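Local atomic coordinates of triphenylmethane reductase (Citrobacter sp., PDB entry 2JL1), a protein that probably uses NADPH to reduce triphenylmethane dyes, a reaction of interest for bioremediation, and belongs to the NmrA-like family of Rossmann-fold proteins. Residues Q28-V33 against G46-H51. Numbering follows the deposited sequence.
Sequences QIIAIV and GVEVRH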
# COMPACT_ATOMS: atom_id res chain seq x y z
N GLN A 28 -17.70 23.98 12.96
CA GLN A 28 -17.72 22.53 12.77
C GLN A 28 -16.54 22.05 11.88
O GLN A 28 -16.27 20.86 11.77
CB GLN A 28 -19.08 22.13 12.14
CG GLN A 28 -19.41 20.64 12.19
CD GLN A 28 -20.75 20.27 11.56
OE1 GLN A 28 -21.66 21.11 11.40
NE2 GLN A 28 -20.90 18.99 11.21
N ILE A 29 -15.86 23.00 11.25
CA ILE A 29 -14.77 22.69 10.34
C ILE A 29 -13.44 22.93 11.06
O ILE A 29 -13.30 23.92 11.77
CB ILE A 29 -14.85 23.58 9.07
CG1 ILE A 29 -16.23 23.43 8.41
CG2 ILE A 29 -13.71 23.25 8.09
CD1 ILE A 29 -16.60 24.54 7.44
N ILE A 30 -12.47 22.03 10.87
CA ILE A 30 -11.11 22.18 11.40
C ILE A 30 -10.09 22.13 10.27
O ILE A 30 -9.98 21.12 9.55
CB ILE A 30 -10.75 21.08 12.43
CG1 ILE A 30 -11.74 21.05 13.60
CG2 ILE A 30 -9.33 21.29 12.95
CD1 ILE A 30 -11.68 19.78 14.41
N ALA A 31 -9.35 23.21 10.10
CA ALA A 31 -8.28 23.26 9.13
C ALA A 31 -7.04 22.72 9.80
O ALA A 31 -6.61 23.23 10.84
CB ALA A 31 -8.06 24.67 8.65
N ILE A 32 -6.49 21.65 9.23
CA ILE A 32 -5.23 21.10 9.70
C ILE A 32 -4.18 21.48 8.67
O ILE A 32 -4.33 21.21 7.46
CB ILE A 32 -5.32 19.58 9.96
CG1 ILE A 32 -6.29 19.31 11.11
CG2 ILE A 32 -3.95 19.02 10.34
CD1 ILE A 32 -6.82 17.89 11.18
N VAL A 33 -3.13 22.13 9.15
CA VAL A 33 -2.13 22.81 8.31
C VAL A 33 -0.70 22.62 8.84
O VAL A 33 -0.50 22.39 10.02
CB VAL A 33 -2.43 24.36 8.23
CG1 VAL A 33 -3.73 24.63 7.52
CG2 VAL A 33 -2.47 24.99 9.61
N GLY A 46 -13.84 31.92 10.99
CA GLY A 46 -14.35 31.16 12.13
C GLY A 46 -14.01 29.68 12.09
O GLY A 46 -14.57 28.89 12.85
N VAL A 47 -13.11 29.30 11.19
CA VAL A 47 -12.64 27.92 11.08
C VAL A 47 -11.47 27.72 12.04
O VAL A 47 -10.52 28.50 12.03
CB VAL A 47 -12.23 27.56 9.63
CG1 VAL A 47 -11.67 26.12 9.55
CG2 VAL A 47 -13.41 27.72 8.67
N GLU A 48 -11.57 26.69 12.88
CA GLU A 48 -10.50 26.34 13.81
C GLU A 48 -9.29 25.81 13.05
O GLU A 48 -9.42 24.95 12.19
CB GLU A 48 -10.98 25.29 14.83
CG GLU A 48 -9.96 25.01 15.96
CD GLU A 48 -10.32 23.78 16.79
OE1 GLU A 48 -9.41 23.20 17.43
OE2 GLU A 48 -11.50 23.38 16.79
N VAL A 49 -8.11 26.32 13.40
CA VAL A 49 -6.84 25.93 12.75
C VAL A 49 -6.05 25.06 13.74
O VAL A 49 -5.94 25.41 14.91
CB VAL A 49 -5.99 27.19 12.37
CG1 VAL A 49 -4.55 26.81 12.03
CG2 VAL A 49 -6.64 27.98 11.23
N ARG A 50 -5.51 23.94 13.27
CA ARG A 50 -4.60 23.14 14.10
C ARG A 50 -3.37 22.83 13.29
O ARG A 50 -3.44 22.71 12.08
CB ARG A 50 -5.25 21.82 14.52
CG ARG A 50 -6.40 21.97 15.46
CD ARG A 50 -7.04 20.63 15.72
NE ARG A 50 -8.17 20.76 16.63
CZ ARG A 50 -8.84 19.74 17.18
NH1 ARG A 50 -8.50 18.48 16.89
NH2 ARG A 50 -9.86 19.97 18.01
N HIS A 51 -2.23 22.72 13.97
CA HIS A 51 -0.97 22.38 13.34
C HIS A 51 -0.89 20.87 13.17
O HIS A 51 -1.04 20.13 14.13
CB HIS A 51 0.19 22.86 14.19
CG HIS A 51 1.54 22.53 13.62
ND1 HIS A 51 2.47 21.78 14.30
CD2 HIS A 51 2.12 22.86 12.43
CE1 HIS A 51 3.56 21.66 13.57
NE2 HIS A 51 3.38 22.30 12.43
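The guanidinium of Arg-50 carries the methyl CD1 of Ile-30 on one face, 3.9 Å above its plane and over its centre, while the carboxylate oxygen OE1 of Glu-48 sits at its edge. Arg-50 NE reaches that OE1 at 2.9 Å in a nearly straight hydrogen bond (166°), part of a salt bridge; OE1 lies in the guanidinium plane, whereas NE meets it from above the carboxylate plane. NH1 is hydrogen-bonded to the backbone O atoms of Ala-63 and Ala-65, which further fixes the group's rotation. With its chain extended from CG to NE, Arg-50 also lays CD against Ile-30 CG2 (3.7 Å). Beneath these side chains, strands 29-33 and 48-51 run parallel, the two ends of a beta-alpha-beta unit through helix 40-44 in the Rossmann-type sheet; within this chain 48-51 is an edge strand. Ala-31 is gripped twice, its N by Glu-48 O (2.7 Å) and its O by Arg-50 N (2.8 Å), and Val-33 N continues the ladder to Arg-50 O. On the face bearing Ala-31, a chi1 of 177° turns Val-47 CG1, not CG2, to Ile-29 CG2 (3.8 Å) and Ala-31 CB. Farther along, Val-33 CG2 meets Val-49 CG1 at 3.7 Å, the side chains crossing near a right angle, and Val-33 also touches Thr-9 of the NADP(+) site.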